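Local coordinates for phenazine-1-carboxylate N-methyltransferase (Pseudomonas aeruginosa, PDB 2IP2), which methylates phenazine-1-carboxylate to 5-methyl-phenazine-1-carboxylate with S-adenosyl-L-methionine as methyl donor, a step in the biosynthesis of the virulence pigment pyocyanin, at residues F68-G73 against T82-L87; C114-S119 against H290-C295; V195-E200 against S220-D225; G312-E317 against I329-A334. One frame throughout, in Å; residues are numbered along the deposited sequence. Where two conformers were deposited one is given.

Contact 1. Residues F68-G73 against T82-L87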
# COMPACT_ATOMS: atom_id res chain seq x y z
N PHE A 68 0.19 8.80 -10.82
CA PHE A 68 0.37 7.37 -10.81
C PHE A 68 -0.39 6.70 -11.98
O PHE A 68 -0.67 5.49 -11.98
CB PHE A 68 -0.02 6.79 -9.41
CG PHE A 68 1.06 6.96 -8.34
CD1 PHE A 68 2.24 6.19 -8.39
CD2 PHE A 68 0.86 7.82 -7.25
CE1 PHE A 68 3.22 6.32 -7.41
CE2 PHE A 68 1.83 7.94 -6.25
CZ PHE A 68 3.03 7.20 -6.33
N GLU A 69 -0.73 7.48 -13.01
CA GLU A 69 -1.30 6.91 -14.25
C GLU A 69 -2.60 6.16 -14.06
O GLU A 69 -2.96 5.28 -14.84
CB GLU A 69 -0.26 6.03 -14.99
CG GLU A 69 0.91 6.90 -15.45
CD GLU A 69 1.98 6.11 -16.21
OE1 GLU A 69 1.69 4.95 -16.62
OE2 GLU A 69 3.09 6.67 -16.35
N ILE A 70 -3.34 6.55 -13.03
CA ILE A 70 -4.66 6.00 -12.81
C ILE A 70 -5.71 6.76 -13.59
O ILE A 70 -6.46 6.14 -14.35
CB ILE A 70 -4.96 5.83 -11.31
CG1 ILE A 70 -4.10 4.63 -10.84
CG2 ILE A 70 -6.48 5.58 -11.08
CD1 ILE A 70 -3.97 4.43 -9.38
N PHE A 71 -5.79 8.07 -13.43
CA PHE A 71 -6.54 8.86 -14.44
C PHE A 71 -5.53 9.64 -15.34
O PHE A 71 -4.32 9.57 -15.11
CB PHE A 71 -7.48 9.88 -13.76
CG PHE A 71 -8.61 9.24 -12.98
CD1 PHE A 71 -9.73 8.75 -13.64
CD2 PHE A 71 -8.55 9.09 -11.58
CE1 PHE A 71 -10.76 8.15 -12.98
CE2 PHE A 71 -9.66 8.45 -10.88
CZ PHE A 71 -10.75 7.96 -11.60
N GLN A 72 -6.03 10.41 -16.31
CA GLN A 72 -5.17 11.29 -17.11
C GLN A 72 -5.83 12.64 -17.37
O GLN A 72 -7.00 12.82 -17.05
CB GLN A 72 -4.75 10.65 -18.46
CG GLN A 72 -5.90 10.45 -19.50
CD GLN A 72 -5.45 9.70 -20.77
OE1 GLN A 72 -6.06 8.71 -21.16
NE2 GLN A 72 -4.40 10.19 -21.41
N GLY A 73 -5.05 13.55 -17.94
CA GLY A 73 -5.52 14.89 -18.29
C GLY A 73 -5.43 15.82 -17.11
O GLY A 73 -4.70 15.55 -16.17
N THR A 82 -8.13 6.10 -18.02
CA THR A 82 -6.99 5.36 -18.56
C THR A 82 -7.39 3.87 -18.56
O THR A 82 -8.43 3.51 -17.96
CB THR A 82 -5.73 5.58 -17.71
OG1 THR A 82 -5.98 5.18 -16.34
CG2 THR A 82 -5.26 7.08 -17.76
N PRO A 83 -6.65 2.98 -19.27
CA PRO A 83 -6.97 1.56 -19.07
C PRO A 83 -7.08 1.12 -17.58
O PRO A 83 -7.95 0.30 -17.27
CB PRO A 83 -5.82 0.80 -19.77
CG PRO A 83 -5.07 1.84 -20.60
CD PRO A 83 -5.60 3.21 -20.29
N THR A 84 -6.25 1.67 -16.71
CA THR A 84 -6.30 1.35 -15.28
C THR A 84 -7.63 1.85 -14.65
O THR A 84 -8.32 1.06 -13.99
CB THR A 84 -5.06 1.90 -14.48
OG1 THR A 84 -3.85 1.32 -15.00
CG2 THR A 84 -5.15 1.47 -13.03
N SER A 85 -7.99 3.12 -14.87
CA SER A 85 -9.21 3.67 -14.23
C SER A 85 -10.54 3.11 -14.79
O SER A 85 -11.55 3.03 -14.10
CB SER A 85 -9.19 5.19 -14.18
OG SER A 85 -9.42 5.80 -15.45
N HIS A 86 -10.53 2.74 -16.06
CA HIS A 86 -11.67 1.98 -16.65
C HIS A 86 -12.01 0.74 -15.83
O HIS A 86 -13.16 0.37 -15.70
CB HIS A 86 -11.35 1.62 -18.11
CG HIS A 86 -11.60 2.74 -19.07
ND1 HIS A 86 -12.81 3.40 -19.14
CD2 HIS A 86 -10.81 3.28 -20.03
CE1 HIS A 86 -12.75 4.31 -20.10
NE2 HIS A 86 -11.55 4.25 -20.65
N LEU A 87 -11.00 0.14 -15.23
CA LEU A 87 -11.26 -1.01 -14.36
C LEU A 87 -11.95 -0.66 -13.06
O LEU A 87 -12.42 -1.56 -12.32
CB LEU A 87 -9.94 -1.74 -14.07
CG LEU A 87 -9.32 -2.50 -15.24
CD1 LEU A 87 -7.93 -2.84 -14.82
CD2 LEU A 87 -10.11 -3.79 -15.42
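Thr82 opens the short turn 83-86 and lays its methyl against the strand around Phe71 and Gln72: CG2 sits 3.5 Å from Phe71 C and 3.7 Å from Gln72 CB. The methyl lies beside the backbone N of Thr82, anti to the carbonyl carbon, which leaves it facing that strand. At the helix start Thr82 and Ser85 make a capping box. Thr82 N donates to Ser85 OG at 2.9 Å, and in return Ser85 N reaches Thr82 OG1 at 3.2 Å, although the position of that hydroxyl is less certain. Next along, Thr84 directs CG2 at Ile70, meeting CG1 at 4.0 Å; Leu12 of the second subunit also packs on Thr84. Ser85 then brings its CB over one face of the Phe71 ring, a CH-pi contact 3.9 Å from CB to the ring centroid and 29° off the normal. Its OG is also hydrogen-bonded to Asn81, on the strand 78-81 that pairs with 71-72. Helices 6-30, 33-38 and 55-67 also pack on the Phe71 side chain, consistent with a small hairpin wing closing a winged-helix-like dimerisation domain. Chemically, the join divides its labour: the polar groups of Thr82 and Ser85 serve the capping box, with Ser85 OG also tied to Asn81, whereas methyl and methylene groups, with one aromatic face, hold the turn to Ile70 and the strand around Phe71-Gln72.

Contact 2. Residues C114-S119 against H290-C295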
# COMPACT_ATOMS: atom_id res chain seq x y z
N CYS A 114 -0.50 -8.01 13.03
CA CYS A 114 0.55 -8.49 13.97
C CYS A 114 -0.01 -9.58 14.88
O CYS A 114 0.51 -10.68 14.93
CB CYS A 114 1.12 -7.32 14.75
SG CYS A 114 2.58 -7.84 15.73
N GLU A 115 -1.13 -9.28 15.53
CA GLU A 115 -1.76 -10.21 16.46
C GLU A 115 -2.13 -11.53 15.70
O GLU A 115 -2.01 -12.66 16.25
CB GLU A 115 -2.99 -9.61 17.14
CG GLU A 115 -3.72 -10.58 18.10
CD GLU A 115 -4.95 -9.97 18.77
OE1 GLU A 115 -5.22 -8.77 18.57
OE2 GLU A 115 -5.66 -10.70 19.52
N ALA A 116 -2.54 -11.38 14.44
CA ALA A 116 -2.96 -12.48 13.57
C ALA A 116 -1.78 -13.41 13.31
O ALA A 116 -1.89 -14.62 13.51
CB ALA A 116 -3.56 -11.93 12.25
N LEU A 117 -0.64 -12.87 12.86
CA LEU A 117 0.47 -13.75 12.50
C LEU A 117 1.13 -14.40 13.74
O LEU A 117 1.74 -15.48 13.62
CB LEU A 117 1.58 -12.96 11.72
CG LEU A 117 1.07 -12.67 10.27
CD1 LEU A 117 1.63 -11.39 9.60
CD2 LEU A 117 1.19 -13.97 9.36
N LEU A 118 1.03 -13.74 14.87
CA LEU A 118 1.51 -14.33 16.15
C LEU A 118 0.56 -15.46 16.60
O LEU A 118 0.97 -16.62 16.75
CB LEU A 118 1.55 -13.23 17.22
CG LEU A 118 2.67 -12.16 17.20
CD1 LEU A 118 2.71 -11.27 18.43
CD2 LEU A 118 4.05 -12.78 17.00
N SER A 119 -0.72 -15.13 16.76
CA SER A 119 -1.69 -16.07 17.38
C SER A 119 -2.13 -17.21 16.42
O SER A 119 -2.55 -18.31 16.83
CB SER A 119 -2.92 -15.28 17.87
OG SER A 119 -3.69 -14.84 16.75
N HIS A 290 -2.22 -12.99 2.35
CA HIS A 290 -3.59 -12.50 2.39
C HIS A 290 -4.59 -13.64 2.65
O HIS A 290 -5.57 -13.47 3.43
CB HIS A 290 -3.93 -11.83 1.06
CG HIS A 290 -5.38 -11.44 0.97
ND1 HIS A 290 -5.96 -10.54 1.85
CD2 HIS A 290 -6.36 -11.83 0.11
CE1 HIS A 290 -7.23 -10.37 1.50
NE2 HIS A 290 -7.50 -11.14 0.46
N LEU A 291 -4.36 -14.80 2.03
CA LEU A 291 -5.26 -15.96 2.25
C LEU A 291 -5.31 -16.39 3.72
O LEU A 291 -6.39 -16.70 4.25
CB LEU A 291 -4.85 -17.13 1.32
CG LEU A 291 -5.80 -18.34 1.24
CD1 LEU A 291 -7.25 -17.88 1.08
CD2 LEU A 291 -5.44 -19.18 0.04
N PHE A 292 -4.15 -16.37 4.39
CA PHE A 292 -4.11 -16.55 5.81
C PHE A 292 -4.91 -15.43 6.53
O PHE A 292 -5.74 -15.71 7.41
CB PHE A 292 -2.66 -16.57 6.37
CG PHE A 292 -2.64 -16.41 7.86
CD1 PHE A 292 -3.03 -17.49 8.68
CD2 PHE A 292 -2.39 -15.13 8.45
CE1 PHE A 292 -3.13 -17.31 10.08
CE2 PHE A 292 -2.45 -14.94 9.82
CZ PHE A 292 -2.83 -16.04 10.66
N MET A 293 -4.64 -14.18 6.14
CA MET A 293 -5.20 -13.01 6.87
C MET A 293 -6.72 -13.05 6.77
O MET A 293 -7.42 -12.68 7.72
CB MET A 293 -4.65 -11.69 6.34
CG MET A 293 -4.88 -10.43 7.27
SD MET A 293 -4.01 -10.73 8.81
CE MET A 293 -2.27 -10.93 8.34
N ALA A 294 -7.24 -13.57 5.64
CA ALA A 294 -8.69 -13.57 5.42
C ALA A 294 -9.38 -14.78 6.09
O ALA A 294 -10.37 -14.63 6.74
CB ALA A 294 -9.00 -13.57 3.97
N CYS A 295 -8.80 -15.97 5.94
CA CYS A 295 -9.54 -17.16 6.36
C CYS A 295 -8.66 -18.36 6.70
O CYS A 295 -9.15 -19.52 6.62
CB CYS A 295 -10.47 -17.56 5.23
SG CYS A 295 -9.62 -18.08 3.73
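Phe292 overlaps the middle of helix 113-119 at Ala116 with the far side of its ring, CZ lying 3.3 Å from Ala116 O. The carbonyl oxygen stands at the ring edge, near its plane, so the polarised ring C-H is turned to it. CG is anti to the backbone N (chi1 166°), which carries the ring out towards helix 113-119. Leu117 meets the same corner obliquely through a methyl, CD2 being 3.8 Å from Phe292 CE2. One residue on, Met293 folds its chain at chi2 and chi3, bringing the thioether alongside helix 113-119: SD approaches Ala116 CB at 3.7 Å, and CE touches Leu117 CD1 at 4.1 Å. The small Ala116 thus receives both large side chains, and all four residues are buried. The second subunit lies close by; its Ser53 and Arg57 bind Leu117 O, and its Trp20 stacks on His290. With local axes 10.5 Å apart and nearly perpendicular (93°), this is an apolar crossing of two helices that joins helix 113-119 to helix 282-295, beside the intersubunit interface characteristic of dimeric O-methyltransferases of this family.

Contact 3. Residues V195-E200 against S220-D225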
# COMPACT_ATOMS: atom_id res chain seq x y z
N VAL A 195 -21.97 -29.91 -16.64
CA VAL A 195 -22.62 -30.16 -15.37
C VAL A 195 -21.85 -29.45 -14.28
O VAL A 195 -20.60 -29.52 -14.21
CB VAL A 195 -22.63 -31.70 -15.05
CG1 VAL A 195 -23.26 -31.94 -13.69
CG2 VAL A 195 -23.45 -32.47 -16.13
N MET A 196 -22.58 -28.74 -13.43
CA MET A 196 -21.98 -28.20 -12.24
C MET A 196 -22.43 -28.99 -11.02
O MET A 196 -23.63 -29.12 -10.74
CB MET A 196 -22.37 -26.74 -12.06
CG MET A 196 -21.97 -26.12 -10.71
SD MET A 196 -22.56 -24.44 -10.62
CE MET A 196 -21.95 -23.87 -12.21
N LEU A 197 -21.45 -29.48 -10.29
CA LEU A 197 -21.66 -30.16 -9.02
C LEU A 197 -21.37 -29.21 -7.86
O LEU A 197 -20.39 -28.49 -7.86
CB LEU A 197 -20.67 -31.33 -8.93
CG LEU A 197 -20.69 -32.22 -7.69
CD1 LEU A 197 -21.99 -33.09 -7.66
CD2 LEU A 197 -19.43 -33.16 -7.70
N ASP A 198 -22.22 -29.23 -6.86
CA ASP A 198 -21.88 -28.70 -5.55
C ASP A 198 -22.66 -29.49 -4.52
O ASP A 198 -23.36 -30.43 -4.90
CB ASP A 198 -22.15 -27.18 -5.45
CG ASP A 198 -21.23 -26.48 -4.47
OD1 ASP A 198 -20.94 -27.06 -3.39
OD2 ASP A 198 -20.80 -25.34 -4.79
N ARG A 199 -22.51 -29.14 -3.24
CA ARG A 199 -23.16 -29.85 -2.11
C ARG A 199 -24.67 -29.66 -2.18
O ARG A 199 -25.12 -28.56 -2.48
CB ARG A 199 -22.61 -29.29 -0.79
CG ARG A 199 -22.50 -30.31 0.35
CD ARG A 199 -21.31 -29.98 1.31
NE ARG A 199 -20.57 -31.16 1.82
CZ ARG A 199 -20.81 -32.44 1.52
NH1 ARG A 199 -21.80 -32.77 0.70
NH2 ARG A 199 -20.07 -33.41 2.07
N GLU A 200 -25.47 -30.68 -1.91
CA GLU A 200 -26.92 -30.44 -1.98
C GLU A 200 -27.35 -29.43 -0.90
O GLU A 200 -26.84 -29.46 0.24
CB GLU A 200 -27.79 -31.71 -1.98
CG GLU A 200 -27.40 -32.78 -0.97
CD GLU A 200 -28.54 -33.74 -0.70
OE1 GLU A 200 -28.90 -34.54 -1.61
OE2 GLU A 200 -29.08 -33.70 0.43
N SER A 220 -26.68 -28.51 -16.54
CA SER A 220 -27.52 -28.89 -15.41
C SER A 220 -26.72 -28.80 -14.13
O SER A 220 -25.47 -28.76 -14.19
CB SER A 220 -28.06 -30.31 -15.62
OG SER A 220 -27.00 -31.25 -15.79
N LEU A 221 -27.41 -28.78 -12.99
CA LEU A 221 -26.78 -28.79 -11.70
C LEU A 221 -26.98 -30.14 -11.03
O LEU A 221 -28.05 -30.74 -11.14
CB LEU A 221 -27.33 -27.70 -10.77
CG LEU A 221 -27.60 -26.27 -11.26
CD1 LEU A 221 -28.01 -25.32 -10.09
CD2 LEU A 221 -26.35 -25.72 -11.92
N VAL A 222 -25.99 -30.62 -10.30
CA VAL A 222 -26.25 -31.76 -9.41
C VAL A 222 -25.79 -31.52 -7.98
O VAL A 222 -24.77 -30.88 -7.76
CB VAL A 222 -25.85 -33.16 -10.02
CG1 VAL A 222 -25.22 -33.07 -11.34
CG2 VAL A 222 -25.11 -34.11 -9.00
N GLY A 223 -26.60 -31.98 -7.01
CA GLY A 223 -26.25 -31.84 -5.60
C GLY A 223 -25.63 -33.16 -5.19
O GLY A 223 -26.17 -34.22 -5.50
N GLY A 224 -24.49 -33.11 -4.52
CA GLY A 224 -23.83 -34.34 -4.16
C GLY A 224 -22.50 -34.01 -3.53
O GLY A 224 -22.07 -32.85 -3.54
N ASP A 225 -21.84 -35.03 -2.99
CA ASP A 225 -20.56 -34.80 -2.35
C ASP A 225 -19.51 -35.34 -3.29
O ASP A 225 -19.49 -36.53 -3.62
CB ASP A 225 -20.52 -35.47 -0.96
CG ASP A 225 -19.09 -35.60 -0.37
OD1 ASP A 225 -18.10 -35.01 -0.90
OD2 ASP A 225 -18.96 -36.34 0.64
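The guanidinium of Arg199 and the carboxylate of Asp225 lie side by side with planes 59° apart, joined by a salt bridge of 3.4 Å from NH2 to OD2. Asp225 CB approaches the guanidinium obliquely, 3.4 Å from NH1, and neither a flat stack nor a two-pronged pair results. The other carboxylate oxygen, OD1 of Asp225, is bound to Leu227 N. Asp198 is held at both oxygens: OD1 takes Arg199 N at 2.6 Å on its anti lone pair, while OD2 binds Gly177 N. This fixes the carboxylate of a residue predicted to bind S-adenosyl-L-methionine, at the strand end where class I methyltransferases usually carry an acidic residue for the ribose. Strands 193-198 and 219-223 run parallel here, with bonds such as Val222 N to Met196 O (2.8 Å) and Gly224 N to Asp198 O (2.9 Å). On the face bearing Val195, Leu197 and Val222, Val195 CG1 and Val222 CG1 are unusually close at 3.3 Å; with Val222 CG1 nearly eclipsing its backbone N (chi1 3°), this is either strain or an uncertain placement of that side chain. Leu197 CD1 reaches Val222 CG2 at 3.5 Å. Helix 204-209 covers the opposite face, touching Met196 and Leu221. Strand 219-223 is the sheet's outermost on this side, and strand 193-198 lies between it and strand 170-174.

Contact 4. Residues G312-E317 against I329-A334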
# COMPACT_ATOMS: atom_id res chain seq x y z
N GLY A 312 -2.47 -39.27 -7.48
CA GLY A 312 -3.84 -39.61 -7.83
C GLY A 312 -3.97 -40.29 -9.19
O GLY A 312 -5.08 -40.41 -9.72
N GLY A 313 -2.86 -40.75 -9.77
CA GLY A 313 -2.92 -41.43 -11.06
C GLY A 313 -3.07 -40.51 -12.24
O GLY A 313 -3.69 -40.89 -13.25
N PHE A 314 -2.53 -39.29 -12.11
CA PHE A 314 -2.46 -38.34 -13.22
C PHE A 314 -1.05 -37.90 -13.67
O PHE A 314 -0.13 -37.83 -12.86
CB PHE A 314 -3.32 -37.10 -12.94
CG PHE A 314 -4.78 -37.39 -12.95
CD1 PHE A 314 -5.49 -37.41 -14.15
CD2 PHE A 314 -5.43 -37.70 -11.77
CE1 PHE A 314 -6.86 -37.72 -14.15
CE2 PHE A 314 -6.80 -38.01 -11.77
CZ PHE A 314 -7.49 -38.01 -12.97
N ALA A 315 -0.94 -37.59 -14.97
CA ALA A 315 0.26 -37.06 -15.61
C ALA A 315 0.02 -35.63 -16.13
O ALA A 315 -0.82 -35.44 -16.99
CB ALA A 315 0.66 -37.95 -16.81
N VAL A 316 0.78 -34.65 -15.63
CA VAL A 316 0.66 -33.26 -16.12
C VAL A 316 1.06 -33.14 -17.56
O VAL A 316 2.15 -33.58 -17.96
CB VAL A 316 1.50 -32.24 -15.31
CG1 VAL A 316 1.30 -30.85 -15.89
CG2 VAL A 316 1.08 -32.29 -13.88
N GLU A 317 0.17 -32.53 -18.33
CA GLU A 317 0.36 -32.29 -19.75
C GLU A 317 0.81 -30.86 -20.04
O GLU A 317 1.60 -30.59 -20.95
CB GLU A 317 -0.95 -32.54 -20.48
CG GLU A 317 -1.03 -31.90 -21.86
CD GLU A 317 -2.42 -31.87 -22.41
OE1 GLU A 317 -3.16 -32.87 -22.20
OE2 GLU A 317 -2.79 -30.84 -23.04
N ILE A 329 -3.45 -26.09 -14.54
CA ILE A 329 -2.65 -27.34 -14.68
C ILE A 329 -3.57 -28.39 -15.36
O ILE A 329 -4.57 -28.81 -14.76
CB ILE A 329 -2.15 -27.82 -13.32
CG1 ILE A 329 -1.18 -26.77 -12.69
CG2 ILE A 329 -1.43 -29.18 -13.42
CD1 ILE A 329 -1.00 -26.93 -11.16
N VAL A 330 -3.20 -28.80 -16.59
CA VAL A 330 -3.96 -29.83 -17.31
C VAL A 330 -3.27 -31.20 -17.14
O VAL A 330 -2.04 -31.32 -17.35
CB VAL A 330 -4.19 -29.47 -18.79
CG1 VAL A 330 -5.13 -30.51 -19.45
CG2 VAL A 330 -4.82 -28.07 -18.91
N ALA A 331 -4.02 -32.22 -16.72
CA ALA A 331 -3.42 -33.54 -16.55
C ALA A 331 -4.32 -34.58 -17.24
O ALA A 331 -5.54 -34.40 -17.32
CB ALA A 331 -3.22 -33.87 -15.08
N ALA A 332 -3.69 -35.62 -17.79
CA ALA A 332 -4.44 -36.79 -18.32
C ALA A 332 -4.18 -38.02 -17.47
O ALA A 332 -3.29 -38.04 -16.60
CB ALA A 332 -4.10 -37.06 -19.77
N ARG A 333 -4.99 -39.05 -17.70
CA ARG A 333 -4.75 -40.37 -17.13
C ARG A 333 -3.30 -40.81 -17.38
O ARG A 333 -2.85 -40.84 -18.54
CB ARG A 333 -5.69 -41.38 -17.79
CG ARG A 333 -6.05 -42.58 -16.92
CD ARG A 333 -6.93 -43.59 -17.68
NE ARG A 333 -8.16 -42.99 -18.22
CZ ARG A 333 -9.35 -43.02 -17.61
NH1 ARG A 333 -9.50 -43.61 -16.43
NH2 ARG A 333 -10.40 -42.45 -18.19
N ALA A 334 -2.57 -41.08 -16.31
CA ALA A 334 -1.24 -41.68 -16.45
C ALA A 334 -1.36 -43.08 -17.05
O ALA A 334 -0.76 -43.37 -18.11
CB ALA A 334 -0.50 -41.73 -15.10
OXT ALA A 334 -2.09 -43.94 -16.51
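The C-terminal beta hairpin of the methyltransferase sheet, strands 314-322 and 326-333, is joined here near its open end. Ala315 and Ala332 form a hydrogen-bonded antiparallel pair: Ala315 N gives an almost straight bond to Ala332 O (2.9 Å, 178° at the hydrogen), and Ala332 N returns one to Ala315 O at 3.0 Å. Towards the turn, Glu317 N grips Val330 O at 2.7 Å. At the other end Ala334 N reaches Gly313 O at 3.3 Å, but from 42° above the carbonyl plane, a poorer fit where the chain finishes. Gly313, with positive phi, is also the C-prime residue of the Schellman motif ending helix 302-311, so its carbonyl connects that helix end to the C-terminus. Phe314 has CG beside the backbone N (chi1 -69°), which places its CD1 3.4 Å from Ala332 O and its CB 3.9 Å from Ala331 CB. Val316 and Ile329 meet through their CG2 methyls at 4.0 Å. Glu317 lies alongside Val330, the two side chains pointing the same way, and its OE1 forms a salt bridge with Arg267. Helix 302-311 packs on Val316 and Ile329 through Leu309. Strand 267-272 flanks strand 326-333 antiparallel on its other side, meeting Phe314 and Val330, while strand 314-322 forms the outer border.

How the contacts relate
Contact 1 comes first along the chain, in the N-terminal dimerisation region; the others belong to the methyltransferase part. The 114-119 segment of contact 2 pairs across 170 residues with 290-295, and contact 3 falls within that span, whereas contact 4 follows it. Contacts 3 and 4 lie in one seven-stranded mixed sheet of order 3-2-1-4-5-7-6, each including one of its outermost strands, with centres about 24 Å apart. Contact 1 is about 41 Å from contact 3, centre to centre. Contacts 1 and 2 both touch the second subunit, so the interface draws on both regions, while no residue of the other chain touches contacts 3 and 4 in the sheet that probably binds the cofactor.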